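Local atomic coordinates of probable transcriptional regulator PhnF (Escherichia coli, PDB entry 2FA1), a protein that is of unknown exact function but probably a transcriptional regulator from an alkylphosphonate uptake and C-P lyase operon, represented here by its C-terminal effector-binding (UTRA) domain. Residues L98-T103 against V129-H134; A37-I42 against A142-S147; A7-N12 against A151-F156. One frame throughout, in Å; residues are numbered along the deposited sequence. Where two conformers were deposited one is given.

Contact 1 of 3, residues L98-T103 against V129-H134; sequences LRRSQT and VRTLNH
Arg-99 and His-134 form a hydrogen-bonded pair, and Thr-103 and Thr-131 a non-hydrogen-bonded one, in an antiparallel run of backbone with the two short axes at 133° and a classic beta bulge between the pairs. Ser-101 and Gln-102 both face Leu-132 at the bulge. Ser-101 N donates to Leu-132 O at 2.7 Å, while Gln-102 N reaches the same oxygen only weakly. Strand 98-109 is one edge strand of the six-stranded antiparallel sheet of the UTRA domain within this chain, and 125-135 is its inner neighbour.

Arg-100, Asn-133, Thr-103 and Thr-131 share one face. Arg-100 leaves its backbone with CG anti to N (chi1 -180°) and then bends twice. The bends lay its CD against Thr-131 CB at 3.6 Å and put Thr-131 CG2 over one face of the guanidinium. Asn-133 OD1 sits at the guanidinium edge, 3.6 Å from Arg-100 NE, and the amide and guanidinium planes are 78° apart. Gln-16 links the two: its OE1 accepts from Arg-100 NE and its NE2 donates to Asn-133 OD1. Asn-133 ND2 is held by Glu-143.

On the other face, Gln-102 lies alongside Leu-132, with Gln-102 NE2 3.4 Å from Leu-132 CD1. Arg-99 N donates to His-134 O at 2.9 Å, and His-134 N donates back to Arg-99 O. Gln-102 and Thr-103 also pair with a strand of the second subunit, which continues the sheet, and Thr-103 OG1 bonds to His-160 of that subunit. The same Thr-103 OG1 accepts from Arg-100 NH1 at 2.9 Å, and it lies in the guanidinium plane.

Contact 2 of 3, residues A37-I42 against A142-S147; sequences ADALGI and AEYSVS
Tyr-144 has its CG anti to the backbone N (chi1 170°), which carries its ring to the methyl of Ala-39 on the helix. Leu-40 sets its CG beside its own backbone N (chi1 -79°), and its CD2 branch reaches the strand backbone. The contact packs the last turn of helix 34-40 on strand 143-150, in the antiparallel sheet of the UTRA domain. A Schellman motif ends the helix. Gly-41, with positive phi, is its C-prime residue, and Ile-42 N donates to Ala-37 O at 3.0 Å.

The main interaction is a CH-pi contact. Ala-39 CB stands over the centre of the Tyr-144 ring, 3.4 Å above its plane and 12° off the normal. No hydrogen bond joins the two segments. The phenol end of Tyr-144 is held from the sheet instead, by a hydrogen bond between its OH and Arg-130 NH1. His-35, earlier in the same helix, meets the Tyr-144 ring edge-to-face, and Met-3 of the second subunit also packs on Tyr-144.

Leu-40 CD2 lies 3.9 Å from Tyr-144 N and 4.1 Å from Tyr-144 CB.

Contact 3 of 3, residues A7-N12 against A151-F156; sequences ARFSQN and ADMIEF
Phe-9 and Met-153 lie side by side and point the same way. In one of its two deposited conformers, the Met-153 chain bends at chi2 and chi3 (-74° and -48°), which brings its CE to the edge of the Phe-9 ring, near the ring plane. Arg-8 CG lies over one face of that ring, 3.3 Å above its plane and toward the rim. Arg-55 makes a cation-pi contact with the same ring.

Gln-11 also has two conformers. In one of them it runs extended across Ile-154, with Gln-11 OE1 3.7 Å from Ile-154 CD1. There it lies alongside Phe-156, its amide plane 52° from the ring, and Gln-11 NE2 is 3.8 Å from Phe-156 CE1. Arg-55 NH1 donates to Gln-11 OE1. Beneath these side chains, strands 9-12 and 154-159 form a two-stranded parallel sheet that joins the two ends of this C-terminal fragment. Its backbone bonds are the firm part. Phe-9 N donates to Met-153 O at 2.8 Å, Phe-9 O accepts from Glu-155 N, and Gln-11 N donates to Glu-155 O.

Ser-10 and Glu-155 share the other face. There the Glu-155 carboxylate forms salt bridges with Arg-104 and Arg-130 of the second subunit. Ala-7 CB rests 3.9 Å from Glu-155 CB.

Contacts 1 and 2 are neighbours, with centres about 9 Å apart, because strands 125-135 and 143-150 lie next to each other in one sheet. Asn-133 O is 2.7 Å from Ala-142 N, and Leu-132 CD2 packs 3.2 Å from Ala-39 O. Contact 3 lies farther off, its centre about 20 Å from that of contact 1 and about 24 Å from that of contact 2. Contacts 2 and 3 sit on opposite sides of the chain's centre. Contact 3 still touches contact 1, where Phe-156 CE2 is 3.6 Å from Val-129 CG2. All three meet the second subunit. Arg-130 of contact 1 and Glu-155 of contact 3 pair between chains.

Contact 1 of 3, residues L98-T103 against V129-H134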
ATOM      1  N   LEU A  98     -16.245  -5.744 -11.216  1.00 25.34           N
ATOM      2  CA  LEU A  98     -15.252  -6.605 -10.661  1.00 26.56           C
ATOM      3  C   LEU A  98     -15.040  -6.273  -9.194  1.00 26.27           C
ATOM      4  O   LEU A  98     -15.106  -5.084  -8.814  1.00 28.36           O
ATOM      5  CB  LEU A  98     -13.927  -6.355 -11.403  1.00 25.39           C
ATOM      6  CG  LEU A  98     -14.106  -6.601 -12.860  1.00 25.22           C
ATOM      7  CD1 LEU A  98     -12.938  -5.938 -13.692  1.00 24.69           C
ATOM      8  CD2 LEU A  98     -14.157  -8.074 -12.967  1.00 20.24           C
ATOM      9  N   ARG A  99     -14.819  -7.297  -8.389  0.50 26.90           N
ATOM     10  CA  ARG A  99     -14.501  -7.117  -6.980  0.50 27.56           C
ATOM     11  C   ARG A  99     -13.182  -7.815  -6.654  0.50 26.84           C
ATOM     12  O   ARG A  99     -12.890  -8.922  -7.104  0.50 27.79           O
ATOM     13  CB  ARG A  99     -15.614  -7.673  -6.095  0.50 28.14           C
ATOM     14  CG  ARG A  99     -16.893  -6.870  -6.166  0.50 30.34           C
ATOM     15  CD  ARG A  99     -16.816  -5.611  -5.313  0.50 33.50           C
ATOM     16  NE  ARG A  99     -17.492  -4.477  -5.940  0.50 36.56           N
ATOM     17  CZ  ARG A  99     -18.516  -4.565  -6.790  0.50 35.01           C
ATOM     18  NH1 ARG A  99     -19.052  -5.744  -7.114  0.50 35.94           N
ATOM     19  NH2 ARG A  99     -19.027  -3.454  -7.295  0.50 35.34           N
ATOM     20  N   ARG A 100     -12.432  -7.135  -5.820  1.00 27.38           N
ATOM     21  CA  ARG A 100     -11.052  -7.457  -5.482  1.00 26.49           C
ATOM     22  C   ARG A 100     -10.950  -8.692  -4.562  1.00 25.83           C
ATOM     23  O   ARG A 100     -11.668  -8.794  -3.558  1.00 27.39           O
ATOM     24  CB  ARG A 100     -10.524  -6.224  -4.804  1.00 25.51           C
ATOM     25  CG  ARG A 100      -9.091  -6.247  -4.333  1.00 28.87           C
ATOM     26  CD  ARG A 100      -8.121  -5.656  -5.310  1.00 29.08           C
ATOM     27  NE  ARG A 100      -8.548  -4.334  -5.766  1.00 28.16           N
ATOM     28  CZ  ARG A 100      -8.080  -3.200  -5.280  1.00 27.80           C
ATOM     29  NH1 ARG A 100      -7.086  -3.242  -4.414  1.00 24.61           N
ATOM     30  NH2 ARG A 100      -8.550  -2.007  -5.718  1.00 26.65           N
ATOM     31  N   SER A 101     -10.084  -9.623  -4.864  1.00 24.00           N
ATOM     32  CA  SER A 101      -9.833 -10.650  -3.871  1.00 25.12           C
ATOM     33  C   SER A 101      -8.554 -10.430  -3.119  1.00 24.55           C
ATOM     34  O   SER A 101      -8.480 -10.678  -1.888  1.00 24.70           O
ATOM     35  CB  SER A 101      -9.828 -12.077  -4.418  1.00 25.32           C
ATOM     36  OG  SER A 101      -8.762 -12.346  -5.282  1.00 28.22           O
ATOM     37  N   GLN A 102      -7.522 -10.026  -3.849  1.00 21.64           N
ATOM     38  CA  GLN A 102      -6.217  -9.960  -3.200  1.00 19.92           C
ATOM     39  C   GLN A 102      -5.510  -8.733  -3.752  1.00 17.55           C
ATOM     40  O   GLN A 102      -5.732  -8.348  -4.899  1.00 15.83           O
ATOM     41  CB  GLN A 102      -5.398 -11.180  -3.652  1.00 20.43           C
ATOM     42  CG  GLN A 102      -5.938 -12.503  -3.202  1.00 29.54           C
ATOM     43  CD  GLN A 102      -4.916 -13.608  -3.400  1.00 35.90           C
ATOM     44  OE1 GLN A 102      -4.781 -14.500  -2.552  1.00 44.68           O
ATOM     45  NE2 GLN A 102      -4.152 -13.538  -4.500  1.00 39.11           N
ATOM     46  N   THR A 103      -4.669  -8.103  -2.894  1.00 17.38           N
ATOM     47  CA  THR A 103      -3.859  -6.928  -3.294  1.00 16.21           C
ATOM     48  C   THR A 103      -2.449  -7.221  -2.775  1.00 15.95           C
ATOM     49  O   THR A 103      -2.311  -7.774  -1.641  1.00 14.85           O
ATOM     50  CB  THR A 103      -4.372  -5.612  -2.685  1.00 18.66           C
ATOM     51  OG1 THR A 103      -5.756  -5.382  -3.016  1.00 18.61           O
ATOM     52  CG2 THR A 103      -3.539  -4.390  -3.202  1.00 19.74           C
ATOM     53  N   VAL A 129       1.392  -1.959  -7.440  1.00 13.83           N
ATOM     54  CA  VAL A 129       0.173  -2.471  -6.769  1.00 13.08           C
ATOM     55  C   VAL A 129      -0.368  -3.552  -7.704  1.00 14.91           C
ATOM     56  O   VAL A 129      -0.660  -3.290  -8.908  1.00 14.47           O
ATOM     57  CB  VAL A 129      -0.910  -1.412  -6.485  1.00 12.03           C
ATOM     58  CG1 VAL A 129      -2.100  -2.069  -5.847  1.00 14.36           C
ATOM     59  CG2 VAL A 129      -0.374  -0.342  -5.536  1.00 14.23           C
ATOM     60  N   ARG A 130      -0.539  -4.761  -7.176  1.00 13.57           N
ATOM     61  CA  ARG A 130      -0.921  -5.889  -8.082  1.00 14.64           C
ATOM     62  C   ARG A 130      -2.183  -6.438  -7.470  1.00 15.21           C
ATOM     63  O   ARG A 130      -2.308  -6.582  -6.214  1.00 15.34           O
ATOM     64  CB  ARG A 130       0.128  -6.988  -8.126  1.00 14.71           C
ATOM     65  CG  ARG A 130       1.508  -6.529  -8.720  1.00 17.33           C
ATOM     66  CD  ARG A 130       2.424  -7.628  -9.002  1.00 23.19           C
ATOM     67  NE  ARG A 130       2.986  -8.132  -7.771  1.00 24.23           N
ATOM     68  CZ  ARG A 130       3.090  -9.423  -7.431  1.00 30.83           C
ATOM     69  NH1 ARG A 130       2.700 -10.394  -8.231  1.00 26.75           N
ATOM     70  NH2 ARG A 130       3.673  -9.735  -6.271  1.00 29.30           N
ATOM     71  N   THR A 131      -3.202  -6.632  -8.312  1.00 15.69           N
ATOM     72  CA  THR A 131      -4.507  -7.007  -7.767  1.00 16.57           C
ATOM     73  C   THR A 131      -5.133  -8.136  -8.569  1.00 14.37           C
ATOM     74  O   THR A 131      -4.944  -8.207  -9.723  1.00 13.83           O
ATOM     75  CB  THR A 131      -5.481  -5.810  -7.699  1.00 17.66           C
ATOM     76  OG1 THR A 131      -5.897  -5.384  -8.997  1.00 21.82           O
ATOM     77  CG2 THR A 131      -4.859  -4.532  -7.048  1.00 16.64           C
ATOM     78  N   LEU A 132      -5.886  -9.030  -7.908  1.00 16.48           N
ATOM     79  CA  LEU A 132      -6.718 -10.052  -8.534  1.00 18.05           C
ATOM     80  C   LEU A 132      -8.169  -9.689  -8.258  1.00 19.04           C
ATOM     81  O   LEU A 132      -8.576  -9.350  -7.088  1.00 19.55           O
ATOM     82  CB  LEU A 132      -6.472 -11.428  -7.874  1.00 18.15           C
ATOM     83  CG  LEU A 132      -5.259 -12.103  -8.450  1.00 26.02           C
ATOM     84  CD1 LEU A 132      -5.144 -13.469  -7.734  1.00 30.98           C
ATOM     85  CD2 LEU A 132      -5.377 -12.310  -9.962  1.00 25.25           C
ATOM     86  N   ASN A 133      -8.964  -9.710  -9.344  1.00 20.07           N
ATOM     87  CA  ASN A 133     -10.334  -9.218  -9.322  1.00 20.29           C
ATOM     88  C   ASN A 133     -11.194 -10.312  -9.944  1.00 21.48           C
ATOM     89  O   ASN A 133     -10.717 -11.123 -10.770  1.00 21.19           O
ATOM     90  CB  ASN A 133     -10.501  -7.929 -10.152  1.00 20.42           C
ATOM     91  CG  ASN A 133      -9.756  -6.757  -9.562  1.00 24.41           C
ATOM     92  OD1 ASN A 133      -9.951  -6.346  -8.421  1.00 25.07           O
ATOM     93  ND2 ASN A 133      -8.852  -6.189 -10.363  1.00 24.70           N
ATOM     94  N   HIS A 134     -12.425 -10.380  -9.438  1.00 23.80           N
ATOM     95  CA  HIS A 134     -13.344 -11.523  -9.706  1.00 25.04           C
ATOM     96  C   HIS A 134     -14.701 -10.962 -10.065  1.00 24.18           C
ATOM     97  O   HIS A 134     -15.043  -9.856  -9.645  1.00 24.62           O
ATOM     98  CB  HIS A 134     -13.480 -12.351  -8.401  1.00 25.76           C
ATOM     99  CG  HIS A 134     -12.265 -13.206  -8.126  1.00 30.57           C
ATOM    100  ND1 HIS A 134     -11.155 -12.724  -7.449  1.00 32.21           N
ATOM    101  CD2 HIS A 134     -11.966 -14.482  -8.476  1.00 33.21           C
ATOM    102  CE1 HIS A 134     -10.241 -13.681  -7.381  1.00 31.62           C
ATOM    103  NE2 HIS A 134     -10.703 -14.755  -7.988  1.00 36.29           N
TER

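Contact 2 of 3, residues A37-I42 against A142-S147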
ATOM      1  N   ALA A  37      -0.222 -15.931 -16.135  1.00 21.76           N
ATOM      2  CA  ALA A  37      -0.917 -17.254 -16.065  1.00 24.06           C
ATOM      3  C   ALA A  37      -1.124 -17.758 -14.614  1.00 24.59           C
ATOM      4  O   ALA A  37      -2.238 -18.208 -14.227  1.00 25.59           O
ATOM      5  CB  ALA A  37      -0.171 -18.261 -16.909  1.00 23.65           C
ATOM      6  N   ASP A  38      -0.092 -17.651 -13.758  1.00 23.85           N
ATOM      7  CA  ASP A  38      -0.296 -17.972 -12.330  1.00 23.90           C
ATOM      8  C   ASP A  38      -1.314 -17.156 -11.658  1.00 23.14           C
ATOM      9  O   ASP A  38      -2.094 -17.647 -10.912  1.00 24.10           O
ATOM     10  CB  ASP A  38       0.985 -17.788 -11.502  1.00 25.02           C
ATOM     11  CG  ASP A  38       1.908 -19.030 -11.523  1.00 32.60           C
ATOM     12  OD1 ASP A  38       1.398 -20.167 -11.772  1.00 40.97           O
ATOM     13  OD2 ASP A  38       3.135 -18.837 -11.340  1.00 36.27           O
ATOM     14  N   ALA A  39      -1.332 -15.841 -11.907  1.00 20.31           N
ATOM     15  CA  ALA A  39      -2.293 -15.027 -11.277  1.00 18.92           C
ATOM     16  C   ALA A  39      -3.756 -15.379 -11.674  1.00 17.56           C
ATOM     17  O   ALA A  39      -4.658 -15.283 -10.848  1.00 21.02           O
ATOM     18  CB  ALA A  39      -1.965 -13.565 -11.665  1.00 19.56           C
ATOM     19  N   LEU A  40      -3.941 -15.638 -12.977  1.00 18.03           N
ATOM     20  CA  LEU A  40      -5.274 -15.862 -13.595  1.00 17.81           C
ATOM     21  C   LEU A  40      -5.664 -17.321 -13.432  1.00 21.66           C
ATOM     22  O   LEU A  40      -6.788 -17.682 -13.772  1.00 24.16           O
ATOM     23  CB  LEU A  40      -5.205 -15.569 -15.098  1.00 16.47           C
ATOM     24  CG  LEU A  40      -5.265 -14.015 -15.283  1.00 14.82           C
ATOM     25  CD1 LEU A  40      -5.041 -13.735 -16.765  1.00 17.90           C
ATOM     26  CD2 LEU A  40      -6.454 -13.398 -14.749  1.00 16.54           C
ATOM     27  N   GLY A  41      -4.735 -18.118 -12.917  1.00 23.88           N
ATOM     28  CA  GLY A  41      -4.972 -19.582 -12.770  1.00 23.76           C
ATOM     29  C   GLY A  41      -5.239 -20.294 -14.085  1.00 24.46           C
ATOM     30  O   GLY A  41      -6.149 -21.178 -14.122  1.00 24.92           O
ATOM     31  N   ILE A  42      -4.444 -19.976 -15.118  1.00 21.07           N
ATOM     32  CA  ILE A  42      -4.467 -20.552 -16.459  1.00 21.76           C
ATOM     33  C   ILE A  42      -3.111 -21.110 -16.842  1.00 23.37           C
ATOM     34  O   ILE A  42      -2.147 -20.983 -16.100  1.00 25.19           O
ATOM     35  CB  ILE A  42      -4.989 -19.540 -17.557  1.00 20.37           C
ATOM     36  CG1 ILE A  42      -4.045 -18.277 -17.618  1.00 18.97           C
ATOM     37  CG2 ILE A  42      -6.434 -19.101 -17.209  1.00 19.88           C
ATOM     38  CD1 ILE A  42      -4.163 -17.460 -18.893  1.00 21.82           C
ATOM     39  N   ALA A 142     -11.034 -12.899 -12.777  1.00 22.82           N
ATOM     40  CA  ALA A 142     -11.422 -12.362 -14.070  1.00 18.87           C
ATOM     41  C   ALA A 142     -10.236 -11.573 -14.609  1.00 17.87           C
ATOM     42  O   ALA A 142      -9.994 -11.558 -15.813  1.00 15.76           O
ATOM     43  CB  ALA A 142     -12.675 -11.468 -13.972  1.00 19.00           C
ATOM     44  N   GLU A 143      -9.506 -10.908 -13.707  1.00 15.89           N
ATOM     45  CA  GLU A 143      -8.549  -9.866 -14.187  1.00 14.42           C
ATOM     46  C   GLU A 143      -7.390  -9.792 -13.190  1.00 15.43           C
ATOM     47  O   GLU A 143      -7.650  -9.851 -11.970  1.00 15.87           O
ATOM     48  CB  GLU A 143      -9.174  -8.490 -14.254  1.00 15.24           C
ATOM     49  CG  GLU A 143      -8.176  -7.311 -14.738  1.00 16.73           C
ATOM     50  CD  GLU A 143      -8.466  -5.987 -14.132  1.00 23.52           C
ATOM     51  OE1 GLU A 143      -8.153  -4.969 -14.737  1.00 22.14           O
ATOM     52  OE2 GLU A 143      -8.902  -5.859 -12.976  1.00 28.38           O
ATOM     53  N   TYR A 144      -6.175  -9.673 -13.738  1.00 13.25           N
ATOM     54  CA  TYR A 144      -4.963  -9.459 -12.920  1.00 13.58           C
ATOM     55  C   TYR A 144      -4.451  -8.092 -13.414  1.00 14.41           C
ATOM     56  O   TYR A 144      -4.290  -7.949 -14.650  1.00 13.71           O
ATOM     57  CB  TYR A 144      -3.962 -10.494 -13.335  1.00 13.91           C
ATOM     58  CG  TYR A 144      -2.565 -10.321 -12.794  1.00 13.88           C
ATOM     59  CD1 TYR A 144      -2.393  -9.999 -11.426  1.00 14.63           C
ATOM     60  CD2 TYR A 144      -1.465 -10.489 -13.601  1.00 16.24           C
ATOM     61  CE1 TYR A 144      -1.027  -9.924 -10.841  1.00 15.08           C
ATOM     62  CE2 TYR A 144      -0.126 -10.364 -13.035  1.00 16.37           C
ATOM     63  CZ  TYR A 144       0.043 -10.089 -11.687  1.00 18.92           C
ATOM     64  OH  TYR A 144       1.317  -9.987 -11.103  1.00 19.76           O
ATOM     65  N   SER A 145      -4.138  -7.189 -12.460  1.00 13.52           N
ATOM     66  CA  SER A 145      -3.624  -5.889 -12.944  1.00 13.67           C
ATOM     67  C   SER A 145      -2.370  -5.562 -12.177  1.00 14.82           C
ATOM     68  O   SER A 145      -2.249  -5.899 -10.989  1.00 12.49           O
ATOM     69  CB  SER A 145      -4.644  -4.805 -12.790  1.00 17.49           C
ATOM     70  OG  SER A 145      -4.819  -4.410 -11.479  1.00 18.56           O
ATOM     71  N   VAL A 146      -1.455  -4.857 -12.838  1.00 12.93           N
ATOM     72  CA  VAL A 146      -0.220  -4.486 -12.190  1.00 11.97           C
ATOM     73  C   VAL A 146      -0.053  -2.994 -12.477  1.00 13.48           C
ATOM     74  O   VAL A 146       0.117  -2.642 -13.663  1.00 13.19           O
ATOM     75  CB  VAL A 146       0.950  -5.202 -12.873  1.00 13.16           C
ATOM     76  CG1 VAL A 146       2.390  -4.819 -12.189  1.00 16.04           C
ATOM     77  CG2 VAL A 146       0.720  -6.766 -12.963  1.00 16.86           C
ATOM     78  N   SER A 147      -0.105  -2.196 -11.420  1.00 12.59           N
ATOM     79  CA  SER A 147      -0.008  -0.735 -11.516  1.00 12.95           C
ATOM     80  C   SER A 147       1.404  -0.351 -11.128  1.00 14.50           C
ATOM     81  O   SER A 147       1.935  -0.842 -10.113  1.00 14.30           O
ATOM     82  CB  SER A 147      -0.951  -0.163 -10.433  1.00 13.86           C
ATOM     83  OG  SER A 147      -0.996   1.216 -10.512  1.00 19.91           O
TER

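Contact 3 of 3, residues A7-N12 against A151-F156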
ATOM      1  N   ALA A   7       2.532  13.151  -0.843  1.00 34.18           N
ATOM      2  CA  ALA A   7       2.703  13.222  -2.279  1.00 33.88           C
ATOM      3  C   ALA A   7       1.700  14.195  -2.860  1.00 33.05           C
ATOM      4  O   ALA A   7       0.651  14.481  -2.264  1.00 32.61           O
ATOM      5  CB  ALA A   7       2.595  11.815  -2.932  1.00 33.66           C
ATOM      6  N   ARG A   8       2.055  14.698  -4.036  1.00 32.32           N
ATOM      7  CA  ARG A   8       1.245  15.626  -4.820  1.00 32.41           C
ATOM      8  C   ARG A   8      -0.165  15.133  -4.982  1.00 31.28           C
ATOM      9  O   ARG A   8      -1.097  15.895  -4.699  1.00 33.75           O
ATOM     10  CB  ARG A   8       1.923  15.868  -6.190  1.00 33.16           C
ATOM     11  CG  ARG A   8       1.203  16.791  -7.160  1.00 34.74           C
ATOM     12  CD  ARG A   8       1.401  18.283  -6.859  1.00 35.22           C
ATOM     13  NE  ARG A   8       0.133  18.952  -7.130  1.00 38.76           N
ATOM     14  CZ  ARG A   8      -0.240  19.412  -8.316  1.00 37.60           C
ATOM     15  NH1 ARG A   8       0.581  19.412  -9.365  1.00 34.76           N
ATOM     16  NH2 ARG A   8      -1.441  19.944  -8.432  1.00 38.59           N
ATOM     17  N   PHE A   9      -0.363  13.873  -5.409  1.00 27.57           N
ATOM     18  CA  PHE A   9      -1.719  13.337  -5.698  1.00 26.09           C
ATOM     19  C   PHE A   9      -2.071  12.167  -4.766  1.00 25.83           C
ATOM     20  O   PHE A   9      -1.174  11.443  -4.406  1.00 22.52           O
ATOM     21  CB  PHE A   9      -1.761  12.826  -7.135  1.00 25.24           C
ATOM     22  CG  PHE A   9      -1.527  13.915  -8.164  1.00 26.65           C
ATOM     23  CD1 PHE A   9      -0.302  14.016  -8.797  1.00 26.46           C
ATOM     24  CD2 PHE A   9      -2.517  14.863  -8.421  1.00 30.53           C
ATOM     25  CE1 PHE A   9      -0.017  15.065  -9.705  1.00 26.48           C
ATOM     26  CE2 PHE A   9      -2.262  15.903  -9.368  1.00 28.21           C
ATOM     27  CZ  PHE A   9      -1.051  15.974 -10.007  1.00 26.79           C
ATOM     28  N   SER A  10      -3.357  11.956  -4.431  1.00 26.17           N
ATOM     29  CA  SER A  10      -3.809  10.767  -3.615  1.00 27.16           C
ATOM     30  C   SER A  10      -4.704   9.888  -4.442  1.00 26.52           C
ATOM     31  O   SER A  10      -5.570  10.399  -5.175  1.00 26.18           O
ATOM     32  CB  SER A  10      -4.618  11.161  -2.353  1.00 28.40           C
ATOM     33  OG  SER A  10      -3.846  11.931  -1.448  1.00 32.58           O
ATOM     34  N   GLN A  11      -4.497   8.566  -4.433  0.50 25.43           N
ATOM     35  CA  GLN A  11      -5.396   7.630  -5.135  0.50 25.83           C
ATOM     36  C   GLN A  11      -5.919   6.601  -4.133  0.50 25.89           C
ATOM     37  O   GLN A  11      -5.159   6.038  -3.364  0.50 24.02           O
ATOM     38  CB  GLN A  11      -4.739   6.901  -6.356  0.50 25.75           C
ATOM     39  CG  GLN A  11      -4.600   7.722  -7.736  0.50 27.14           C
ATOM     40  CD  GLN A  11      -3.736   7.029  -8.859  0.50 25.79           C
ATOM     41  OE1 GLN A  11      -3.742   7.461 -10.035  0.50 26.12           O
ATOM     42  NE2 GLN A  11      -3.024   5.943  -8.501  0.50 30.69           N
ATOM     43  N   ASN A  12      -7.224   6.352  -4.154  1.00 25.73           N
ATOM     44  CA  ASN A  12      -7.823   5.336  -3.309  1.00 26.92           C
ATOM     45  C   ASN A  12      -7.381   3.914  -3.689  1.00 27.00           C
ATOM     46  O   ASN A  12      -7.529   3.427  -4.826  1.00 28.95           O
ATOM     47  CB  ASN A  12      -9.348   5.572  -3.274  1.00 26.48           C
ATOM     48  CG  ASN A  12     -10.130   4.561  -2.441  1.00 32.82           C
ATOM     49  OD1 ASN A  12      -9.691   3.461  -2.113  1.00 35.29           O
ATOM     50  ND2 ASN A  12     -11.367   4.964  -2.097  1.00 39.06           N
ATOM     51  N   ALA A 151       6.394   7.103  -7.213  1.00 13.43           N
ATOM     52  CA  ALA A 151       6.166   7.327  -5.816  1.00 14.55           C
ATOM     53  C   ALA A 151       6.449   8.759  -5.391  1.00 16.43           C
ATOM     54  O   ALA A 151       6.004   9.168  -4.303  1.00 20.57           O
ATOM     55  CB  ALA A 151       7.020   6.359  -5.024  1.00 14.17           C
ATOM     56  N   ASP A 152       7.166   9.528  -6.238  1.00 16.10           N
ATOM     57  CA  ASP A 152       7.293  10.934  -5.924  1.00 18.47           C
ATOM     58  C   ASP A 152       6.041  11.786  -6.187  1.00 20.38           C
ATOM     59  O   ASP A 152       6.058  12.988  -5.830  1.00 22.84           O
ATOM     60  CB  ASP A 152       8.556  11.539  -6.561  1.00 20.01           C
ATOM     61  CG  ASP A 152       8.538  11.530  -8.074  1.00 24.87           C
ATOM     62  OD1 ASP A 152       7.718  10.807  -8.637  1.00 24.51           O
ATOM     63  OD2 ASP A 152       9.385  12.200  -8.737  1.00 28.70           O
ATOM     64  N   MET A 153       4.971  11.207  -6.738  0.50 18.14           N
ATOM     65  CA  MET A 153       3.799  11.953  -7.177  0.50 18.17           C
ATOM     66  C   MET A 153       2.453  11.388  -6.683  0.50 18.18           C
ATOM     67  O   MET A 153       1.392  12.039  -6.683  0.50 17.59           O
ATOM     68  CB  MET A 153       3.818  12.035  -8.712  0.50 18.34           C
ATOM     69  CG  MET A 153       5.005  12.790  -9.262  0.50 16.65           C
ATOM     70  SD  MET A 153       4.814  14.571  -8.999  0.50 12.43           S
ATOM     71  CE  MET A 153       3.177  14.672  -9.606  0.50 16.09           C
ATOM     72  N   ILE A 154       2.462  10.143  -6.257  1.00 19.31           N
ATOM     73  CA  ILE A 154       1.174   9.552  -5.791  1.00 19.35           C
ATOM     74  C   ILE A 154       1.336   8.764  -4.508  1.00 21.32           C
ATOM     75  O   ILE A 154       2.318   8.001  -4.414  1.00 21.53           O
ATOM     76  CB  ILE A 154       0.563   8.645  -6.887  1.00 21.14           C
ATOM     77  CG1 ILE A 154      -0.059   9.423  -8.067  1.00 20.21           C
ATOM     78  CG2 ILE A 154      -0.596   7.789  -6.299  1.00 20.13           C
ATOM     79  CD1 ILE A 154      -0.293   8.536  -9.325  1.00 21.18           C
ATOM     80  N   GLU A 155       0.413   8.999  -3.534  1.00 21.33           N
ATOM     81  CA  GLU A 155       0.281   8.203  -2.306  1.00 21.28           C
ATOM     82  C   GLU A 155      -1.096   7.519  -2.338  1.00 20.00           C
ATOM     83  O   GLU A 155      -2.064   8.046  -2.927  1.00 20.29           O
ATOM     84  CB  GLU A 155       0.473   9.157  -1.097  1.00 21.64           C
ATOM     85  CG  GLU A 155      -0.049   8.623   0.255  1.00 24.11           C
ATOM     86  CD  GLU A 155       0.358   9.520   1.420  1.00 26.92           C
ATOM     87  OE1 GLU A 155      -0.089  10.689   1.413  1.00 28.76           O
ATOM     88  OE2 GLU A 155       1.094   9.085   2.365  1.00 28.48           O
ATOM     89  N   PHE A 156      -1.189   6.324  -1.778  1.00 18.20           N
ATOM     90  CA  PHE A 156      -2.457   5.595  -1.768  1.00 17.30           C
ATOM     91  C   PHE A 156      -3.139   5.784  -0.461  1.00 19.13           C
ATOM     92  O   PHE A 156      -2.487   5.830   0.567  1.00 19.19           O
ATOM     93  CB  PHE A 156      -2.255   4.106  -2.001  1.00 16.76           C
ATOM     94  CG  PHE A 156      -1.894   3.768  -3.453  1.00 16.57           C
ATOM     95  CD1 PHE A 156      -2.898   3.653  -4.388  1.00 20.12           C
ATOM     96  CD2 PHE A 156      -0.560   3.522  -3.819  1.00 22.50           C
ATOM     97  CE1 PHE A 156      -2.556   3.390  -5.775  1.00 22.24           C
ATOM     98  CE2 PHE A 156      -0.207   3.251  -5.153  1.00 20.47           C
ATOM     99  CZ  PHE A 156      -1.209   3.158  -6.113  1.00 19.78           C
TER